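Phosphoribosylaminoimidazole carboxylase, ATPase subunit (Thermus thermophilus, PDB 3AW8) probably catalyses the ATP-dependent carboxylation of 5-aminoimidazole ribonucleotide by bicarbonate to N5-carboxyaminoimidazole ribonucleotide, a step of purine biosynthesis. Local coordinates at residues V193-L198 against A228-A233; L208-A213 against E351-L356; R55-L60 against G80-Y85. All blocks are in the same frame, centred on the assembly; numbering follows the deposited sequence.

In the fold
All three contacts are apolar; contacts 1 and 2 set a helix on a strand, contact 3 a helix end and its turn against the loop after helix 72-81. Contacts 1 and 2 belong to one antiparallel sheet, in which strands 193-204 and 207-213 are neighbours; helix 220-237 packs against the first and helix 346-357 against the second. Contact 1 is partly buried and built on an aromatic edge, whereas contact 2 is buried and purely leucine on leucine. Contact 3, in the N-terminal preATP-grasp domain, is buried too, but here a leucine methyl meets a backbone carbonyl as well as side chains, beside a turn whose middle residues, Glu58 and Gly59, are exposed.

Contact 1: V193-L198 against A228-A233; sequences VAFYPL and AYALRA
This is a helix-on-sheet contact of the ATP-grasp domain, in which Phe195 of strand 193-204 points its ring edge at Ala230 and Leu231 of helix 220-237. The contact is small and entirely apolar, burying 146 Å² over the two segments together. CE1 of Phe195 lies 3.8 Å from CB of Ala230, and that methyl sits in the plane of the ring, at its rim. One atom further round the same edge, CZ of Phe195 comes to 4.0 Å from CG of Leu231, also near the ring plane. The helix therefore takes the edge of the ring, with two consecutive residues side by side along it. Leu231 crosses the Phe195 side chain at about a right angle and touches it with its branch point, CG. On the strand, the CB of Phe195 already points to the helix, and a chi1 of -53° sets CG beside the backbone N, opposite the carbonyl carbon, which sends the ring toward the helix. Its CA is 8.6 Å from the CA of Ala230, the nearest CA pair of the two segments, and the CB of Ala230 points back at the strand there. Phe195 is flanked further by Glu227 and Met234 of the same helix and by Ala185 of strand 179-187, while Ala230 also rests on Leu183 of that strand. Beyond it, Ala233 meets Phe104 and Leu107 of helix 97-107. A long helix laid on an antiparallel sheet in this way is part of the alpha+beta architecture of the ATP-grasp fold.

Contact 2: L208-A213 against E351-L356; sequences LRLSLA and EGLARL
Leu353 of helix 346-357 points its forked end at strand 207-213 and divides its two methyls between Leu210 and Leu212. CD2 of Leu353 meets CD1 of Leu210 at 3.9 Å, and the other branch, CD1 of Leu353, lies 4.2 Å from CD2 of Leu212. In both pairs the side chains slant across each other and make contact methyl to methyl. The two strand leucines get there differently. Leu210 leaves the backbone heading for the helix; its CG stands anti to its own N (chi1 -179°), and CD1 is the branch that reaches Leu353. The CB of Leu212 does not point at the helix; its CG stands anti to the carbonyl carbon (chi1 -63°), and the far end of the side chain swings back to meet Leu353. Since Leu210 and Leu212 are two residues apart on an extended chain, they present neighbouring apolar groups on one side of the sheet, and Leu353 fits against both. The strand is not regular here: Arg209 and Leu210 both face Arg202 in a classic beta bulge. Val303 of the next strand adds to the apolar surface beside Leu210, and Glu362, further toward the C-terminus, forms a salt bridge with Arg209. The Leu210 side chain lies about 12 Å from the bound adenosine monophosphate and so is not in contact with it. The result is a helix-on-sheet layer, with helix 346-357 lying against the antiparallel sheet that also carries strands 179-187, 193-204 and 241-250.

Contact 3: R55-L60 against G80-Y85; sequences RFAEGL and GRLPLY
Beside Ala57 and Leu60, the two residues that Leu82 touches, the Phe56 ring carries CD1 of Leu60 over one face, 3.8 Å above the plane and offset toward the rim. Leu28 and Leu78 also touch the Phe56 side chain. The contact itself is made chiefly at Ala57, next in the chain, where CD1 of Leu82 lies 3.8 Å from O of Ala57 and 3.9 Å from its CB. More loosely, the same methyl comes to 4.5 Å from CB of Leu60; CD1 is the branch involved each time. A chi1 of 53° puts the CG of Leu82 between the backbone N and the carbonyl carbon, and it is from there that CD1 reaches Ala57 and Leu60. These residues belong to the Rossmann-like preATP-grasp domain, in which helix 50-57 links the parallel strands 41-44 and 62-65 and helix 72-81 follows. Between helix 50-57 and strand 62-65 the chain makes a type II beta turn from Ala57 to Leu60, closed by N of Leu60 bonding to O of Ala57 at 3.1 Å. Gly59 takes the third position of that turn with a positive phi of 72°. Ala57 O thus accepts the turn bond and also meets the Leu82 methyl. At the outer side of the turn Glu58 pairs with Arg26 in a salt bridge, while past Leu82 the backbone of Pro83 and Tyr85 bonds to Val63 of strand 62-65.

Contact 1: V193-L198 against A228-A233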
# COMPACT_ATOMS: atom_id res chain seq x y z
N VAL A 193 -0.12 -21.21 -10.03
CA VAL A 193 -0.10 -21.25 -8.57
C VAL A 193 1.14 -20.56 -8.03
O VAL A 193 2.05 -20.21 -8.78
CB VAL A 193 -0.13 -22.71 -8.04
CG1 VAL A 193 -1.36 -23.43 -8.57
CG2 VAL A 193 1.14 -23.44 -8.42
N ALA A 194 1.17 -20.36 -6.71
CA ALA A 194 2.28 -19.70 -6.04
C ALA A 194 2.20 -20.00 -4.55
O ALA A 194 1.11 -20.27 -4.04
CB ALA A 194 2.21 -18.20 -6.27
N PHE A 195 3.33 -19.95 -3.86
CA PHE A 195 3.35 -20.25 -2.43
C PHE A 195 4.23 -19.27 -1.66
O PHE A 195 5.29 -18.87 -2.14
CB PHE A 195 3.86 -21.68 -2.21
CG PHE A 195 3.12 -22.71 -3.02
CD1 PHE A 195 2.05 -23.41 -2.47
CD2 PHE A 195 3.44 -22.93 -4.35
CE1 PHE A 195 1.30 -24.30 -3.24
CE2 PHE A 195 2.70 -23.81 -5.13
CZ PHE A 195 1.63 -24.50 -4.58
N TYR A 196 3.77 -18.88 -0.47
CA TYR A 196 4.52 -17.96 0.39
C TYR A 196 5.37 -18.77 1.34
O TYR A 196 5.10 -19.95 1.56
CB TYR A 196 3.57 -17.09 1.22
CG TYR A 196 2.91 -15.97 0.46
CD1 TYR A 196 3.53 -14.73 0.32
CD2 TYR A 196 1.69 -16.18 -0.19
CE1 TYR A 196 2.95 -13.71 -0.46
CE2 TYR A 196 1.11 -15.18 -0.97
CZ TYR A 196 1.75 -13.96 -1.11
OH TYR A 196 1.21 -13.02 -1.94
N PRO A 197 6.41 -18.16 1.91
CA PRO A 197 7.23 -18.93 2.84
C PRO A 197 6.32 -19.39 3.98
O PRO A 197 5.30 -18.77 4.23
CB PRO A 197 8.25 -17.90 3.32
CG PRO A 197 8.40 -17.00 2.13
CD PRO A 197 6.99 -16.83 1.67
N LEU A 198 6.68 -20.49 4.64
CA LEU A 198 5.88 -20.95 5.76
C LEU A 198 5.95 -19.81 6.76
O LEU A 198 6.85 -18.98 6.68
CB LEU A 198 6.47 -22.23 6.37
CG LEU A 198 6.10 -23.57 5.73
CD1 LEU A 198 6.91 -24.67 6.40
CD2 LEU A 198 4.61 -23.85 5.89
N ALA A 228 3.22 -28.96 -1.19
CA ALA A 228 2.66 -30.16 -1.81
C ALA A 228 1.24 -30.40 -1.31
O ALA A 228 0.31 -30.64 -2.10
CB ALA A 228 3.55 -31.35 -1.50
N TYR A 229 1.07 -30.35 0.01
CA TYR A 229 -0.25 -30.55 0.58
C TYR A 229 -1.19 -29.47 0.05
O TYR A 229 -2.35 -29.74 -0.30
CB TYR A 229 -0.20 -30.45 2.11
CG TYR A 229 0.69 -31.47 2.80
CD1 TYR A 229 0.62 -32.82 2.46
CD2 TYR A 229 1.54 -31.09 3.84
CE1 TYR A 229 1.38 -33.77 3.14
CE2 TYR A 229 2.30 -32.04 4.53
CZ TYR A 229 2.21 -33.38 4.18
OH TYR A 229 2.93 -34.32 4.88
N ALA A 230 -0.68 -28.24 -0.04
CA ALA A 230 -1.47 -27.11 -0.51
C ALA A 230 -1.91 -27.26 -1.96
O ALA A 230 -3.04 -26.91 -2.31
CB ALA A 230 -0.68 -25.83 -0.34
N LEU A 231 -1.03 -27.78 -2.80
CA LEU A 231 -1.34 -27.96 -4.21
C LEU A 231 -2.47 -28.97 -4.35
O LEU A 231 -3.40 -28.79 -5.15
CB LEU A 231 -0.11 -28.47 -4.96
CG LEU A 231 0.19 -27.84 -6.32
CD1 LEU A 231 1.34 -28.58 -6.97
CD2 LEU A 231 -1.04 -27.90 -7.21
N ARG A 232 -2.40 -30.03 -3.56
CA ARG A 232 -3.42 -31.06 -3.60
C ARG A 232 -4.78 -30.48 -3.24
O ARG A 232 -5.77 -30.72 -3.94
CB ARG A 232 -3.05 -32.22 -2.67
CG ARG A 232 -1.87 -33.05 -3.19
CD ARG A 232 -1.98 -34.52 -2.78
NE ARG A 232 -1.37 -34.82 -1.48
CZ ARG A 232 -0.05 -34.87 -1.28
NH1 ARG A 232 0.79 -34.66 -2.28
NH2 ARG A 232 0.41 -35.14 -0.07
N ALA A 233 -4.83 -29.71 -2.17
CA ALA A 233 -6.08 -29.11 -1.72
C ALA A 233 -6.67 -28.15 -2.76
O ALA A 233 -7.86 -28.26 -3.10
CB ALA A 233 -5.85 -28.37 -0.40

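Contact 2: L208-A213 against E351-L356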
# COMPACT_ATOMS: atom_id res chain seq x y z
N LEU A 208 -4.58 -15.21 17.57
CA LEU A 208 -3.25 -15.09 16.98
C LEU A 208 -2.62 -13.81 17.54
O LEU A 208 -3.22 -12.73 17.48
CB LEU A 208 -3.33 -14.97 15.45
CG LEU A 208 -2.00 -14.66 14.76
CD1 LEU A 208 -1.10 -15.86 14.90
CD2 LEU A 208 -2.21 -14.34 13.29
N ARG A 209 -1.41 -13.94 18.09
CA ARG A 209 -0.73 -12.79 18.67
C ARG A 209 0.49 -12.37 17.88
O ARG A 209 0.76 -11.18 17.76
CB ARG A 209 -0.29 -13.10 20.10
CG ARG A 209 -1.42 -13.51 21.01
CD ARG A 209 -2.37 -12.36 21.29
NE ARG A 209 -3.48 -12.81 22.12
CZ ARG A 209 -4.29 -12.00 22.80
NH1 ARG A 209 -4.12 -10.69 22.76
NH2 ARG A 209 -5.27 -12.51 23.53
N LEU A 210 1.21 -13.33 17.33
CA LEU A 210 2.42 -13.01 16.59
C LEU A 210 2.70 -13.97 15.46
O LEU A 210 2.48 -15.18 15.58
CB LEU A 210 3.61 -13.02 17.55
CG LEU A 210 4.98 -12.67 16.96
CD1 LEU A 210 5.18 -11.16 17.03
CD2 LEU A 210 6.08 -13.38 17.73
N SER A 211 3.22 -13.44 14.35
CA SER A 211 3.57 -14.25 13.19
C SER A 211 5.00 -13.96 12.75
O SER A 211 5.37 -12.80 12.54
CB SER A 211 2.60 -13.99 12.02
OG SER A 211 1.38 -14.69 12.18
N LEU A 212 5.81 -15.01 12.62
CA LEU A 212 7.19 -14.85 12.21
C LEU A 212 7.38 -15.43 10.81
O LEU A 212 7.13 -16.61 10.58
CB LEU A 212 8.12 -15.53 13.21
CG LEU A 212 8.04 -14.88 14.60
CD1 LEU A 212 8.73 -15.74 15.66
CD2 LEU A 212 8.66 -13.50 14.53
N ALA A 213 7.82 -14.58 9.88
CA ALA A 213 8.03 -15.00 8.51
C ALA A 213 9.38 -14.54 7.96
O ALA A 213 9.78 -13.40 8.17
CB ALA A 213 6.90 -14.47 7.62
N GLU A 351 15.44 -7.14 17.77
CA GLU A 351 15.66 -5.96 18.58
C GLU A 351 14.46 -5.02 18.52
O GLU A 351 14.09 -4.39 19.51
CB GLU A 351 16.93 -5.24 18.12
CG GLU A 351 17.64 -4.43 19.20
CD GLU A 351 19.16 -4.38 18.98
OE1 GLU A 351 19.60 -3.90 17.91
OE2 GLU A 351 19.91 -4.82 19.88
N GLY A 352 13.86 -4.92 17.33
CA GLY A 352 12.69 -4.08 17.17
C GLY A 352 11.49 -4.71 17.86
O GLY A 352 10.69 -4.02 18.50
N LEU A 353 11.38 -6.03 17.72
CA LEU A 353 10.30 -6.77 18.34
C LEU A 353 10.31 -6.51 19.85
O LEU A 353 9.25 -6.47 20.50
CB LEU A 353 10.47 -8.27 18.06
CG LEU A 353 9.28 -9.02 17.47
CD1 LEU A 353 9.69 -10.45 17.17
CD2 LEU A 353 8.10 -8.99 18.43
N ALA A 354 11.51 -6.33 20.40
CA ALA A 354 11.67 -6.05 21.83
C ALA A 354 11.03 -4.70 22.16
O ALA A 354 10.36 -4.54 23.18
CB ALA A 354 13.15 -6.03 22.18
N ARG A 355 11.26 -3.73 21.28
CA ARG A 355 10.71 -2.38 21.43
C ARG A 355 9.19 -2.37 21.38
O ARG A 355 8.54 -1.68 22.17
CB ARG A 355 11.25 -1.48 20.33
CG ARG A 355 12.69 -1.09 20.51
CD ARG A 355 12.80 0.11 21.41
NE ARG A 355 12.36 1.35 20.76
CZ ARG A 355 12.85 1.81 19.60
NH1 ARG A 355 13.78 1.13 18.94
NH2 ARG A 355 12.42 2.97 19.11
N LEU A 356 8.63 -3.12 20.44
CA LEU A 356 7.19 -3.18 20.28
C LEU A 356 6.48 -4.00 21.37
O LEU A 356 5.37 -3.65 21.77
CB LEU A 356 6.85 -3.74 18.89
CG LEU A 356 7.28 -2.88 17.69
CD1 LEU A 356 7.08 -3.65 16.40
CD2 LEU A 356 6.51 -1.58 17.68

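Contact 3: R55-L60 against G80-Y85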
# COMPACT_ATOMS: atom_id res chain seq x y z
N ARG A 55 -29.29 -6.84 -4.57
CA ARG A 55 -29.05 -5.43 -4.80
C ARG A 55 -27.53 -5.20 -4.86
O ARG A 55 -27.03 -4.52 -5.76
CB ARG A 55 -29.66 -4.61 -3.66
CG ARG A 55 -29.43 -3.11 -3.78
CD ARG A 55 -30.26 -2.31 -2.79
NE ARG A 55 -29.95 -2.59 -1.38
CZ ARG A 55 -30.70 -3.34 -0.57
NH1 ARG A 55 -30.33 -3.53 0.69
NH2 ARG A 55 -31.83 -3.88 -1.01
N PHE A 56 -26.81 -5.78 -3.91
CA PHE A 56 -25.36 -5.66 -3.85
C PHE A 56 -24.67 -6.33 -5.05
O PHE A 56 -23.61 -5.91 -5.49
CB PHE A 56 -24.87 -6.27 -2.51
CG PHE A 56 -23.54 -7.00 -2.60
CD1 PHE A 56 -23.49 -8.33 -2.98
CD2 PHE A 56 -22.35 -6.34 -2.31
CE1 PHE A 56 -22.28 -9.01 -3.08
CE2 PHE A 56 -21.12 -7.00 -2.41
CZ PHE A 56 -21.08 -8.35 -2.79
N ALA A 57 -25.30 -7.36 -5.61
CA ALA A 57 -24.68 -8.07 -6.73
C ALA A 57 -24.77 -7.39 -8.09
O ALA A 57 -24.00 -7.73 -8.99
CB ALA A 57 -25.25 -9.47 -6.81
N GLU A 58 -25.67 -6.43 -8.24
CA GLU A 58 -25.86 -5.76 -9.53
C GLU A 58 -24.60 -5.16 -10.12
O GLU A 58 -23.84 -4.48 -9.44
CB GLU A 58 -26.93 -4.67 -9.40
CG GLU A 58 -26.45 -3.34 -8.80
CD GLU A 58 -25.81 -2.43 -9.85
OE1 GLU A 58 -25.12 -1.45 -9.45
OE2 GLU A 58 -26.00 -2.68 -11.06
N GLY A 59 -24.38 -5.41 -11.40
CA GLY A 59 -23.22 -4.87 -12.08
C GLY A 59 -21.87 -5.45 -11.72
O GLY A 59 -20.88 -5.20 -12.41
N LEU A 60 -21.81 -6.24 -10.65
CA LEU A 60 -20.54 -6.82 -10.26
C LEU A 60 -19.91 -7.66 -11.36
O LEU A 60 -20.60 -8.35 -12.11
CB LEU A 60 -20.71 -7.65 -8.99
CG LEU A 60 -21.11 -6.86 -7.75
CD1 LEU A 60 -21.37 -7.80 -6.58
CD2 LEU A 60 -20.01 -5.85 -7.42
N GLY A 80 -24.79 -18.55 -9.50
CA GLY A 80 -25.39 -18.65 -10.81
C GLY A 80 -25.26 -17.35 -11.56
O GLY A 80 -24.78 -17.32 -12.70
N ARG A 81 -25.67 -16.26 -10.91
CA ARG A 81 -25.65 -14.91 -11.48
C ARG A 81 -24.29 -14.39 -11.97
O ARG A 81 -24.19 -13.87 -13.08
CB ARG A 81 -26.21 -13.93 -10.45
CG ARG A 81 -27.36 -14.53 -9.63
CD ARG A 81 -28.73 -14.24 -10.23
NE ARG A 81 -29.38 -13.13 -9.55
CZ ARG A 81 -28.91 -11.88 -9.52
NH1 ARG A 81 -29.58 -10.93 -8.88
NH2 ARG A 81 -27.77 -11.59 -10.13
N LEU A 82 -23.25 -14.51 -11.14
CA LEU A 82 -21.91 -14.05 -11.54
C LEU A 82 -20.79 -14.97 -11.08
O LEU A 82 -21.01 -15.89 -10.30
CB LEU A 82 -21.66 -12.61 -11.04
CG LEU A 82 -21.82 -12.13 -9.59
CD1 LEU A 82 -23.14 -11.40 -9.44
CD2 LEU A 82 -21.74 -13.29 -8.62
N PRO A 83 -19.56 -14.75 -11.59
CA PRO A 83 -18.43 -15.60 -11.19
C PRO A 83 -18.20 -15.46 -9.69
O PRO A 83 -18.37 -14.37 -9.14
CB PRO A 83 -17.27 -15.05 -12.01
CG PRO A 83 -17.93 -14.44 -13.19
CD PRO A 83 -19.13 -13.77 -12.59
N LEU A 84 -17.79 -16.54 -9.05
CA LEU A 84 -17.55 -16.54 -7.61
C LEU A 84 -16.28 -17.29 -7.30
O LEU A 84 -16.17 -18.48 -7.60
CB LEU A 84 -18.72 -17.20 -6.88
CG LEU A 84 -18.63 -17.32 -5.36
CD1 LEU A 84 -19.07 -16.00 -4.74
CD2 LEU A 84 -19.51 -18.47 -4.86
N TYR A 85 -15.30 -16.61 -6.71
CA TYR A 85 -14.05 -17.25 -6.35
C TYR A 85 -13.65 -16.84 -4.94
O TYR A 85 -13.73 -15.66 -4.60
CB TYR A 85 -12.93 -16.84 -7.31
CG TYR A 85 -13.31 -16.85 -8.78
CD1 TYR A 85 -14.00 -15.78 -9.34
CD2 TYR A 85 -12.94 -17.90 -9.61
CE1 TYR A 85 -14.30 -15.75 -10.70
CE2 TYR A 85 -13.24 -17.89 -10.97
CZ TYR A 85 -13.92 -16.80 -11.51
OH TYR A 85 -14.21 -16.77 -12.86